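Side-chain contacts in thiol-activated cytolysin (Desulfobulbus propionicus, PDB 6NAL), which probably binds sterol-containing membranes and assembles there into large beta-barrel pores that lyse the target cell: residues Y154-L159 and C165-L170; A378-T383 and A410-T415; N2-I7 and D94-N99; A36-R39 and T44-V47. One frame throughout, in Å; residues are numbered along the deposited sequence.

Interaction 1 of 4, residues Y154-L159 and C165-L170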
loop_
_atom_site.group_PDB
_atom_site.type_symbol
_atom_site.label_atom_id
_atom_site.label_comp_id
_atom_site.label_asym_id
_atom_site.label_seq_id
_atom_site.Cartn_x
_atom_site.Cartn_y
_atom_site.Cartn_z
ATOM N N TYR A 154 1.036 5.943 -19.815
ATOM C CA TYR A 154 1.106 4.540 -20.163
ATOM C C TYR A 154 1.052 4.361 -21.658
ATOM O O TYR A 154 1.783 3.539 -22.190
ATOM C CB TYR A 154 -0.047 3.779 -19.512
ATOM C CG TYR A 154 -0.112 2.260 -19.803
ATOM C CD1 TYR A 154 0.878 1.359 -19.342
ATOM C CD2 TYR A 154 -1.190 1.725 -20.524
ATOM C CE1 TYR A 154 0.793 -0.011 -19.627
ATOM C CE2 TYR A 154 -1.291 0.371 -20.773
ATOM C CZ TYR A 154 -0.302 -0.491 -20.322
ATOM O OH TYR A 154 -0.407 -1.840 -20.594
ATOM N N ASP A 155 0.182 5.101 -22.353
ATOM C CA ASP A 155 0.072 4.962 -23.806
ATOM C C ASP A 155 -0.499 6.248 -24.406
ATOM O O ASP A 155 -0.788 7.220 -23.696
ATOM C CB ASP A 155 -0.784 3.732 -24.197
ATOM C CG ASP A 155 -2.212 3.780 -23.620
ATOM O OD1 ASP A 155 -2.542 4.803 -22.944
ATOM O OD2 ASP A 155 -2.981 2.788 -23.821
ATOM N N GLU A 156 -0.674 6.235 -25.733
ATOM C CA GLU A 156 -1.090 7.444 -26.433
ATOM C C GLU A 156 -2.428 7.954 -25.918
ATOM O O GLU A 156 -2.700 9.155 -26.001
ATOM C CB GLU A 156 -1.161 7.194 -27.942
ATOM C CG GLU A 156 0.191 6.967 -28.636
ATOM C CD GLU A 156 0.552 5.466 -28.760
ATOM O OE1 GLU A 156 -0.093 4.624 -28.050
ATOM O OE2 GLU A 156 1.491 5.134 -29.546
ATOM N N ASN A 157 -3.271 7.073 -25.361
ATOM C CA ASN A 157 -4.616 7.524 -25.010
ATOM C C ASN A 157 -4.641 8.207 -23.660
ATOM O O ASN A 157 -5.466 9.094 -23.429
ATOM C CB ASN A 157 -5.615 6.371 -25.007
ATOM C CG ASN A 157 -6.090 6.009 -26.415
ATOM O OD1 ASN A 157 -6.499 6.874 -27.219
ATOM N ND2 ASN A 157 -6.018 4.728 -26.721
ATOM N N GLU A 158 -3.784 7.777 -22.746
ATOM C CA GLU A 158 -3.684 8.490 -21.493
ATOM C C GLU A 158 -3.112 9.860 -21.766
ATOM O O GLU A 158 -3.534 10.834 -21.150
ATOM C CB GLU A 158 -2.815 7.741 -20.467
ATOM C CG GLU A 158 -3.157 8.159 -18.992
ATOM C CD GLU A 158 -2.094 7.823 -17.928
ATOM O OE1 GLU A 158 -1.210 6.965 -18.186
ATOM O OE2 GLU A 158 -2.137 8.434 -16.816
ATOM N N LEU A 159 -2.172 9.939 -22.715
ATOM C CA LEU A 159 -1.571 11.203 -23.107
ATOM C C LEU A 159 -2.626 12.150 -23.626
ATOM O O LEU A 159 -2.762 13.269 -23.130
ATOM C CB LEU A 159 -0.502 10.981 -24.183
ATOM C CG LEU A 159 0.603 12.037 -24.234
ATOM C CD1 LEU A 159 1.935 11.579 -24.752
ATOM C CD2 LEU A 159 0.135 13.183 -25.139
ATOM N N CYS A 165 -3.753 17.238 -26.213
ATOM C CA CYS A 165 -2.844 17.682 -27.255
ATOM C C CYS A 165 -3.061 16.897 -28.547
ATOM O O CYS A 165 -3.840 15.934 -28.611
ATOM C CB CYS A 165 -1.396 17.548 -26.774
ATOM S SG CYS A 165 -0.927 15.826 -26.465
ATOM N N ASP A 166 -2.340 17.343 -29.584
ATOM C CA ASP A 166 -2.421 16.770 -30.924
ATOM C C ASP A 166 -1.379 15.662 -30.990
ATOM O O ASP A 166 -0.205 15.928 -31.221
ATOM C CB ASP A 166 -2.179 17.839 -31.990
ATOM C CG ASP A 166 -2.024 17.249 -33.405
ATOM O OD1 ASP A 166 -1.298 17.912 -34.183
ATOM O OD2 ASP A 166 -2.623 16.166 -33.732
ATOM N N ILE A 167 -1.794 14.416 -30.776
ATOM C CA ILE A 167 -0.823 13.332 -30.708
ATOM C C ILE A 167 0.045 13.311 -31.954
ATOM O O ILE A 167 1.259 13.072 -31.889
ATOM C CB ILE A 167 -1.543 11.984 -30.524
ATOM C CG1 ILE A 167 -0.542 10.975 -29.944
ATOM C CG2 ILE A 167 -2.120 11.486 -31.872
ATOM C CD1 ILE A 167 -0.348 11.066 -28.438
ATOM N N SER A 168 -0.575 13.531 -33.110
ATOM C CA SER A 168 0.144 13.464 -34.367
ATOM C C SER A 168 1.353 14.390 -34.350
ATOM O O SER A 168 2.467 13.968 -34.669
ATOM C CB SER A 168 -0.803 13.818 -35.506
ATOM O OG SER A 168 -0.089 14.373 -36.597
ATOM N N TYR A 169 1.149 15.662 -33.976
ATOM C CA TYR A 169 2.258 16.614 -33.852
ATOM C C TYR A 169 3.301 16.124 -32.849
ATOM O O TYR A 169 4.511 16.104 -33.123
ATOM C CB TYR A 169 1.703 17.979 -33.424
ATOM C CG TYR A 169 2.727 19.103 -33.282
ATOM C CD1 TYR A 169 3.194 19.784 -34.401
ATOM C CD2 TYR A 169 3.198 19.503 -32.022
ATOM C CE1 TYR A 169 4.106 20.811 -34.284
ATOM C CE2 TYR A 169 4.118 20.534 -31.895
ATOM C CZ TYR A 169 4.569 21.183 -33.027
ATOM O OH TYR A 169 5.481 22.199 -32.921
ATOM N N LEU A 170 2.840 15.706 -31.678
ATOM C CA LEU A 170 3.758 15.364 -30.608
ATOM C C LEU A 170 4.506 14.084 -30.915
ATOM O O LEU A 170 5.604 13.882 -30.395
ATOM C CB LEU A 170 2.997 15.216 -29.303
ATOM C CG LEU A 170 3.790 15.383 -28.020
ATOM C CD1 LEU A 170 4.091 16.835 -27.831
ATOM C CD2 LEU A 170 2.961 14.817 -26.883
#
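L159 points its forked end at the second helix, and both branches are used. CD2 lies 3.7 Å from CD2 of L170 and 3.9 Å from CD1 of I167, while CD1 of L159 is 4.0 Å from the same L170 methyl, the two leucines crossing aslant. With CG anti to the backbone N (chi1 -154°), the fork is carried toward the second helix. SG of C165 also faces L159 CD2, but their modelled separation is too short to be trusted in detail. I167 meets E156 at about a right angle: its CD1 comes up to the CB methylene, 4.0 Å away, so the glutamate offers its aliphatic root and leads its carboxylate away from the contact. Branched aliphatic side chains, with a compact cysteine beside them, suit such a seam, and F245 of strand 232-250 also touches C165 and L170. Each helix begins with an aspartate cap: D155 OD1 accepts from E158 N at 3.2 Å, and D166 OD1 more weakly from Y169 N. These paired short helices, which come between strands 147-152 and 187-202 in the sequence, probably correspond to the first transmembrane-hairpin region of the cholesterol-dependent cytolysin fold, the helical cluster that unfurls into strands of the pore.

Interaction 2 of 4, residues A378-T383 and A410-T415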
loop_
_atom_site.group_PDB
_atom_site.type_symbol
_atom_site.label_atom_id
_atom_site.label_comp_id
_atom_site.label_asym_id
_atom_site.label_seq_id
_atom_site.Cartn_x
_atom_site.Cartn_y
_atom_site.Cartn_z
ATOM N N ALA A 378 25.966 -15.282 28.765
ATOM C CA ALA A 378 24.769 -14.682 28.209
ATOM C C ALA A 378 24.315 -15.486 27.003
ATOM O O ALA A 378 25.109 -16.136 26.333
ATOM C CB ALA A 378 25.026 -13.243 27.806
ATOM N N ARG A 379 23.034 -15.455 26.735
ATOM C CA ARG A 379 22.567 -15.980 25.470
ATOM C C ARG A 379 21.652 -14.972 24.820
ATOM O O ARG A 379 20.958 -14.196 25.495
ATOM C CB ARG A 379 21.864 -17.309 25.633
ATOM C CG ARG A 379 20.751 -17.254 26.576
ATOM C CD ARG A 379 20.311 -18.648 26.928
ATOM N NE ARG A 379 19.037 -18.536 27.619
ATOM C CZ ARG A 379 18.549 -19.485 28.397
ATOM N NH1 ARG A 379 19.221 -20.625 28.533
ATOM N NH2 ARG A 379 17.394 -19.295 29.019
ATOM N N PHE A 380 21.718 -14.998 23.490
ATOM C CA PHE A 380 20.988 -14.147 22.561
ATOM C C PHE A 380 19.981 -14.999 21.778
ATOM O O PHE A 380 20.313 -16.092 21.312
ATOM C CB PHE A 380 21.941 -13.479 21.548
ATOM C CG PHE A 380 22.880 -12.457 22.121
ATOM C CD1 PHE A 380 24.096 -12.841 22.603
ATOM C CD2 PHE A 380 22.570 -11.114 22.106
ATOM C CE1 PHE A 380 24.982 -11.934 23.136
ATOM C CE2 PHE A 380 23.470 -10.188 22.635
ATOM C CZ PHE A 380 24.684 -10.617 23.142
ATOM N N THR A 381 18.767 -14.485 21.588
ATOM C CA THR A 381 17.776 -15.083 20.689
ATOM C C THR A 381 17.293 -14.031 19.700
ATOM O O THR A 381 16.821 -12.960 20.107
ATOM C CB THR A 381 16.604 -15.645 21.479
ATOM O OG1 THR A 381 17.125 -16.473 22.515
ATOM C CG2 THR A 381 15.685 -16.499 20.612
ATOM N N VAL A 382 17.444 -14.310 18.412
ATOM C CA VAL A 382 17.030 -13.393 17.361
ATOM C C VAL A 382 16.175 -14.149 16.353
ATOM O O VAL A 382 16.568 -15.214 15.880
ATOM C CB VAL A 382 18.225 -12.734 16.671
ATOM C CG1 VAL A 382 17.691 -11.786 15.599
ATOM C CG2 VAL A 382 19.065 -12.005 17.673
ATOM N N THR A 383 14.980 -13.623 16.070
ATOM C CA THR A 383 14.042 -14.223 15.134
ATOM C C THR A 383 13.485 -13.136 14.213
ATOM O O THR A 383 13.545 -11.943 14.512
ATOM C CB THR A 383 12.899 -14.953 15.869
ATOM O OG1 THR A 383 12.066 -13.979 16.501
ATOM C CG2 THR A 383 13.464 -15.976 16.918
ATOM N N ALA A 410 32.632 -13.542 27.705
ATOM C CA ALA A 410 33.876 -12.773 27.564
ATOM C C ALA A 410 33.570 -11.806 26.457
ATOM O O ALA A 410 32.401 -11.416 26.356
ATOM C CB ALA A 410 35.084 -13.638 27.267
ATOM N N PRO A 411 34.520 -11.392 25.609
ATOM C CA PRO A 411 34.098 -10.526 24.496
ATOM C C PRO A 411 33.555 -11.392 23.373
ATOM O O PRO A 411 34.228 -12.314 22.898
ATOM C CB PRO A 411 35.382 -9.791 24.092
ATOM C CG PRO A 411 36.463 -10.778 24.391
ATOM C CD PRO A 411 35.977 -11.565 25.627
ATOM N N PHE A 412 32.306 -11.122 23.003
ATOM C CA PHE A 412 31.621 -11.780 21.908
ATOM C C PHE A 412 30.998 -10.702 21.047
ATOM O O PHE A 412 30.482 -9.713 21.567
ATOM C CB PHE A 412 30.523 -12.694 22.372
ATOM C CG PHE A 412 29.638 -13.149 21.268
ATOM C CD1 PHE A 412 30.129 -14.027 20.288
ATOM C CD2 PHE A 412 28.329 -12.712 21.186
ATOM C CE1 PHE A 412 29.334 -14.455 19.251
ATOM C CE2 PHE A 412 27.504 -13.154 20.147
ATOM C CZ PHE A 412 28.010 -14.020 19.171
ATOM N N SER A 413 31.009 -10.918 19.741
ATOM C CA SER A 413 30.597 -9.899 18.791
ATOM C C SER A 413 30.360 -10.535 17.424
ATOM O O SER A 413 31.270 -11.134 16.848
ATOM C CB SER A 413 31.662 -8.816 18.710
ATOM O OG SER A 413 31.342 -7.869 17.702
ATOM N N THR A 414 29.151 -10.416 16.894
ATOM C CA THR A 414 28.848 -10.964 15.577
ATOM C C THR A 414 27.872 -10.046 14.858
ATOM O O THR A 414 27.261 -9.141 15.449
ATOM C CB THR A 414 28.330 -12.424 15.676
ATOM O OG1 THR A 414 28.376 -13.037 14.381
ATOM C CG2 THR A 414 26.929 -12.536 16.284
ATOM N N THR A 415 27.819 -10.228 13.545
ATOM C CA THR A 415 26.930 -9.465 12.693
ATOM C C THR A 415 26.000 -10.465 12.027
ATOM O O THR A 415 26.465 -11.438 11.421
ATOM C CB THR A 415 27.726 -8.639 11.683
ATOM O OG1 THR A 415 28.388 -7.567 12.366
ATOM C CG2 THR A 415 26.805 -8.017 10.658
#
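F380 and F412 meet at a slant, CE1 of F380 against CD2 and CE2 of F412, and the two side chains run past each other in opposite senses. CE1 of F380 lies 4.0 Å from CD2 of F412 and 4.1 Å from CE2 of F412, so one carbon sits against one bond of the partner. The planes are inclined at 46° and the centroids stand 6.0 Å apart, an oblique pairing. Different first torsions bring the rings together: CG of F380 is anti to its carbonyl carbon (chi1 -68°), that of F412 anti to its N (168°). Strands 378-389 and 412-418 belong to different sheets of the C-terminal beta sandwich, and a large flat side chain from each helps to fill the space between the layers. F380 is the buried partner and also touches L370, V457, I459 and T429. F412 is less enclosed, with part of its surface left to solvent. On its strand, S413 sends its CB away from the contact, as fits a small polar residue, and the preceding P411 is exposed. R379, next to F380, instead forms a salt bridge with E430 and a cation-pi contact with W440.

Interaction 3 of 4, residues N2-I7 and D94-N99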
loop_
_atom_site.group_PDB
_atom_site.type_symbol
_atom_site.label_atom_id
_atom_site.label_comp_id
_atom_site.label_asym_id
_atom_site.label_seq_id
_atom_site.Cartn_x
_atom_site.Cartn_y
_atom_site.Cartn_z
ATOM N N ASN A 2 -36.035 31.051 -49.463
ATOM C CA ASN A 2 -36.788 29.800 -49.453
ATOM C C ASN A 2 -35.905 28.586 -49.164
ATOM O O ASN A 2 -36.385 27.561 -48.649
ATOM C CB ASN A 2 -37.455 29.627 -50.822
ATOM C CG ASN A 2 -36.504 30.028 -51.995
ATOM O OD1 ASN A 2 -35.372 30.513 -51.767
ATOM N ND2 ASN A 2 -36.968 29.840 -53.238
ATOM N N ASN A 3 -34.622 28.663 -49.528
ATOM C CA ASN A 3 -33.713 27.550 -49.268
ATOM C C ASN A 3 -33.345 27.463 -47.791
ATOM O O ASN A 3 -33.255 26.367 -47.248
ATOM C CB ASN A 3 -32.452 27.679 -50.118
ATOM C CG ASN A 3 -32.726 27.493 -51.596
ATOM O OD1 ASN A 3 -33.585 26.674 -52.028
ATOM N ND2 ASN A 3 -31.989 28.243 -52.389
ATOM N N ARG A 4 -33.149 28.607 -47.128
ATOM C CA ARG A 4 -32.835 28.614 -45.705
ATOM C C ARG A 4 -33.964 28.029 -44.887
ATOM O O ARG A 4 -33.726 27.319 -43.906
ATOM C CB ARG A 4 -32.566 30.027 -45.233
ATOM C CG ARG A 4 -31.162 30.474 -45.521
ATOM C CD ARG A 4 -30.803 31.724 -44.773
ATOM N NE ARG A 4 -29.594 32.291 -45.350
ATOM C CZ ARG A 4 -29.343 33.591 -45.449
ATOM N NH1 ARG A 4 -30.228 34.474 -45.029
ATOM N NH2 ARG A 4 -28.201 34.008 -45.967
ATOM N N ALA A 5 -35.201 28.320 -45.277
ATOM C CA ALA A 5 -36.344 27.819 -44.532
ATOM C C ALA A 5 -36.431 26.302 -44.593
ATOM O O ALA A 5 -36.909 25.677 -43.640
ATOM C CB ALA A 5 -37.623 28.472 -45.063
ATOM N N LEU A 6 -35.960 25.691 -45.683
ATOM C CA LEU A 6 -35.887 24.229 -45.752
ATOM C C LEU A 6 -34.755 23.694 -44.883
ATOM O O LEU A 6 -34.898 22.647 -44.234
ATOM C CB LEU A 6 -35.694 23.782 -47.209
ATOM C CG LEU A 6 -35.417 22.288 -47.452
ATOM C CD1 LEU A 6 -36.628 21.477 -46.999
ATOM C CD2 LEU A 6 -35.067 21.956 -48.933
ATOM N N ILE A 7 -33.628 24.407 -44.842
ATOM C CA ILE A 7 -32.512 23.981 -44.003
ATOM C C ILE A 7 -32.891 24.059 -42.537
ATOM O O ILE A 7 -32.608 23.135 -41.776
ATOM C CB ILE A 7 -31.258 24.806 -44.329
ATOM C CG1 ILE A 7 -30.747 24.362 -45.709
ATOM C CG2 ILE A 7 -30.174 24.602 -43.291
ATOM C CD1 ILE A 7 -29.711 25.284 -46.308
ATOM N N ASP A 94 -20.998 27.367 -49.056
ATOM C CA ASP A 94 -20.898 28.820 -49.054
ATOM C C ASP A 94 -21.656 29.368 -47.862
ATOM O O ASP A 94 -22.745 28.885 -47.527
ATOM C CB ASP A 94 -21.456 29.386 -50.359
ATOM C CG ASP A 94 -20.659 28.928 -51.567
ATOM O OD1 ASP A 94 -19.410 28.966 -51.468
ATOM O OD2 ASP A 94 -21.262 28.531 -52.595
ATOM N N LYS A 95 -21.100 30.395 -47.244
ATOM C CA LYS A 95 -21.674 30.906 -46.014
ATOM C C LYS A 95 -21.942 32.403 -46.083
ATOM O O LYS A 95 -21.409 33.116 -46.930
ATOM C CB LYS A 95 -20.748 30.591 -44.835
ATOM C CG LYS A 95 -20.595 29.096 -44.540
ATOM C CD LYS A 95 -19.578 28.849 -43.463
ATOM C CE LYS A 95 -18.224 28.504 -44.035
ATOM N NZ LYS A 95 -17.349 28.128 -42.887
ATOM N N ASP A 96 -22.813 32.856 -45.188
ATOM C CA ASP A 96 -23.073 34.269 -44.969
ATOM C C ASP A 96 -22.269 34.773 -43.765
ATOM O O ASP A 96 -21.502 34.017 -43.158
ATOM C CB ASP A 96 -24.572 34.513 -44.773
ATOM C CG ASP A 96 -25.027 35.913 -45.264
ATOM O OD1 ASP A 96 -24.184 36.748 -45.690
ATOM O OD2 ASP A 96 -26.247 36.185 -45.209
ATOM N N ARG A 97 -22.486 36.044 -43.391
ATOM C CA ARG A 97 -21.618 36.757 -42.461
ATOM C C ARG A 97 -21.872 36.340 -41.017
ATOM O O ARG A 97 -22.995 36.013 -40.628
ATOM C CB ARG A 97 -21.800 38.277 -42.597
ATOM C CG ARG A 97 -21.518 38.872 -44.006
ATOM C CD ARG A 97 -21.143 40.383 -44.006
ATOM N NE ARG A 97 -21.874 41.218 -43.039
ATOM C CZ ARG A 97 -23.205 41.376 -42.995
ATOM N NH1 ARG A 97 -23.996 40.752 -43.871
ATOM N NH2 ARG A 97 -23.754 42.165 -42.065
ATOM N N VAL A 98 -20.812 36.392 -40.217
ATOM C CA VAL A 98 -20.845 35.988 -38.815
ATOM C C VAL A 98 -20.027 36.971 -37.996
ATOM O O VAL A 98 -18.994 37.470 -38.451
ATOM C CB VAL A 98 -20.278 34.565 -38.619
ATOM C CG1 VAL A 98 -19.925 34.318 -37.150
ATOM C CG2 VAL A 98 -21.239 33.535 -39.087
ATOM N N ASN A 99 -20.463 37.216 -36.763
ATOM C CA ASN A 99 -19.704 38.082 -35.869
ATOM C C ASN A 99 -18.564 37.308 -35.220
ATOM O O ASN A 99 -18.786 36.297 -34.545
ATOM C CB ASN A 99 -20.598 38.699 -34.804
ATOM C CG ASN A 99 -21.115 40.064 -35.212
ATOM O OD1 ASN A 99 -22.146 40.163 -35.871
ATOM N ND2 ASN A 99 -20.388 41.124 -34.842
#
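R4 and D96 face each other across a wide gap, their CA atoms 11.3 Å apart, one on the first turns of helix 2-12 and the other in the loop leading into strand 98-103. Only a long side chain can bridge such a distance, and arginine does so with its chain extended from CG to NE, while the short aspartate holds its carboxylate close to its own backbone. NH2 of R4 reaches OD2 of D96 at 3.0 Å, forming a salt bridge. As a hydrogen bond it is weak, for the N-H to acceptor angle is 129°. The side chains cross at about a right angle, yet the guanidinium and carboxylate planes are only 28° apart. A single nitrogen meets a single oxygen here, rather than the two-pronged grip the pair could make. The same NH2 also donates to the carbonyl oxygen of F212, its stronger polar partner, so the arginine is shared between a charge and a backbone acceptor. That second bond places the contact: D94 and D96 pair through their backbones with A213 and I211, and N3 ND2 bonds E214 O, so helix 2-12 and the approach to strand 98-103 are both tied to residues 211-214.

Interaction 4 of 4, residues A36-R39 and T44-V47; sequences AEER and TYIV
The charged and polar contact joins E38 to Y45, whose hydroxyl donates to OE1 at a modelled 2.5 Å, very short and therefore uncertain in its exact length. The carboxylate meets the ring at its edge, with the two planes 86° apart. The extended glutamate chain and the tyrosine CG, anti to its N (chi1 -176°), let the two ends converge. OE1 also accepts from the backbone N of Y389, so one oxygen is gripped by two donors, which may help to hold the carboxylate in place. The main-chain bonds are those of a beta hairpin, strands 37-41 and 44-59, which forms part of the long sheet running toward the C-terminal sandwich. R39 and I46 make the hydrogen-bonded antiparallel pair, R39 N to I46 O at 3.0 Å and I46 N to R39 O at 2.8 Å; E38 and V47 are the neighbouring non-hydrogen-bonded pair. CA-H...O contacts add to these, E38 CA lying 3.3 Å from I46 O. Nonpolar contact with a charged group occurs on the sheet face of R39 and I46. There CD1 of I46 lies over one face of the guanidinium, displaced toward its rim and 3.5 Å from NH2 of R39, a flat surface on which a methyl can rest while the nitrogens stay able to bind at their rims. Y45 also touches I387 and Y389 of strand 378-389, which brings the hairpin against the sandwich.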
loop_
_atom_site.group_PDB
_atom_site.type_symbol
_atom_site.label_atom_id
_atom_site.label_comp_id
_atom_site.label_asym_id
_atom_site.label_seq_id
_atom_site.Cartn_x
_atom_site.Cartn_y
_atom_site.Cartn_z
ATOM N N ALA A 36 1.927 -9.808 -8.042
ATOM C CA ALA A 36 3.119 -9.137 -7.569
ATOM C C ALA A 36 4.354 -9.945 -7.925
ATOM O O ALA A 36 4.338 -11.180 -7.920
ATOM C CB ALA A 36 3.036 -8.946 -6.068
ATOM N N GLU A 37 5.443 -9.232 -8.214
ATOM C CA GLU A 37 6.699 -9.882 -8.553
ATOM C C GLU A 37 7.856 -9.237 -7.800
ATOM O O GLU A 37 7.789 -8.095 -7.347
ATOM C CB GLU A 37 6.999 -9.859 -10.054
ATOM C CG GLU A 37 6.528 -8.637 -10.756
ATOM C CD GLU A 37 6.541 -8.791 -12.259
ATOM O OE1 GLU A 37 6.896 -7.809 -12.967
ATOM O OE2 GLU A 37 6.212 -9.902 -12.719
ATOM N N GLU A 38 8.933 -9.997 -7.664
ATOM C CA GLU A 38 9.986 -9.653 -6.738
ATOM C C GLU A 38 11.332 -9.960 -7.363
ATOM O O GLU A 38 11.456 -10.791 -8.265
ATOM C CB GLU A 38 9.813 -10.431 -5.415
ATOM C CG GLU A 38 10.015 -12.007 -5.539
ATOM C CD GLU A 38 10.231 -12.723 -4.144
ATOM O OE1 GLU A 38 9.691 -12.251 -3.131
ATOM O OE2 GLU A 38 10.935 -13.752 -4.056
ATOM N N ARG A 39 12.339 -9.281 -6.848
ATOM C CA ARG A 39 13.713 -9.651 -7.109
ATOM C C ARG A 39 14.594 -8.981 -6.072
ATOM O O ARG A 39 14.170 -8.091 -5.324
ATOM C CB ARG A 39 14.146 -9.242 -8.521
ATOM C CG ARG A 39 14.209 -7.764 -8.711
ATOM C CD ARG A 39 14.328 -7.374 -10.193
ATOM N NE ARG A 39 14.192 -5.924 -10.314
ATOM C CZ ARG A 39 15.197 -5.089 -10.098
ATOM N NH1 ARG A 39 16.393 -5.587 -9.796
ATOM N NH2 ARG A 39 15.005 -3.779 -10.208
ATOM N N THR A 44 19.192 -5.650 -1.379
ATOM C CA THR A 44 17.980 -4.868 -1.568
ATOM C C THR A 44 16.889 -5.718 -2.188
ATOM O O THR A 44 17.130 -6.518 -3.100
ATOM C CB THR A 44 18.257 -3.648 -2.423
ATOM O OG1 THR A 44 19.272 -2.882 -1.775
ATOM C CG2 THR A 44 17.046 -2.798 -2.561
ATOM N N TYR A 45 15.687 -5.552 -1.648
ATOM C CA TYR A 45 14.524 -6.342 -2.010
ATOM C C TYR A 45 13.560 -5.449 -2.762
ATOM O O TYR A 45 13.175 -4.385 -2.254
ATOM C CB TYR A 45 13.821 -6.874 -0.776
ATOM C CG TYR A 45 12.628 -7.801 -1.036
ATOM C CD1 TYR A 45 12.721 -8.895 -1.906
ATOM C CD2 TYR A 45 11.446 -7.616 -0.350
ATOM C CE1 TYR A 45 11.667 -9.754 -2.080
ATOM C CE2 TYR A 45 10.375 -8.463 -0.537
ATOM C CZ TYR A 45 10.493 -9.519 -1.413
ATOM O OH TYR A 45 9.415 -10.331 -1.589
ATOM N N ILE A 46 13.166 -5.874 -3.958
ATOM C CA ILE A 46 12.445 -4.995 -4.868
ATOM C C ILE A 46 11.140 -5.679 -5.185
ATOM O O ILE A 46 11.138 -6.766 -5.761
ATOM C CB ILE A 46 13.255 -4.686 -6.133
ATOM C CG1 ILE A 46 14.543 -3.957 -5.723
ATOM C CG2 ILE A 46 12.437 -3.834 -7.037
ATOM C CD1 ILE A 46 15.632 -3.982 -6.727
ATOM N N VAL A 47 10.034 -5.079 -4.782
ATOM C CA VAL A 47 8.716 -5.647 -5.019
ATOM C C VAL A 47 7.958 -4.740 -5.984
ATOM O O VAL A 47 7.837 -3.526 -5.751
ATOM C CB VAL A 47 7.933 -5.814 -3.710
ATOM C CG1 VAL A 47 6.531 -6.358 -3.984
ATOM C CG2 VAL A 47 8.660 -6.707 -2.737
#

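Along the chain interaction 3 opens first, and interaction 4 falls between its two segments; interactions 1 and 2 follow. The contacts are spread along an elongated molecule: interactions 2 and 3 lie on opposite sides of its centre, their centres 95 Å apart, with interaction 1 nearest the middle. Interactions 2 and 4, about 14 Å apart at their nearest atoms, reach the same mixed sheet, in which strand 349-372 pairs with both 44-59 and 412-418. Interaction 1 is linked to that long strand too, through residues flanking its packed seam. The contacts thus sample the N-terminal end, a region that probably refolds during pore formation, the connecting sheet and the sandwich, which probably meets the membrane.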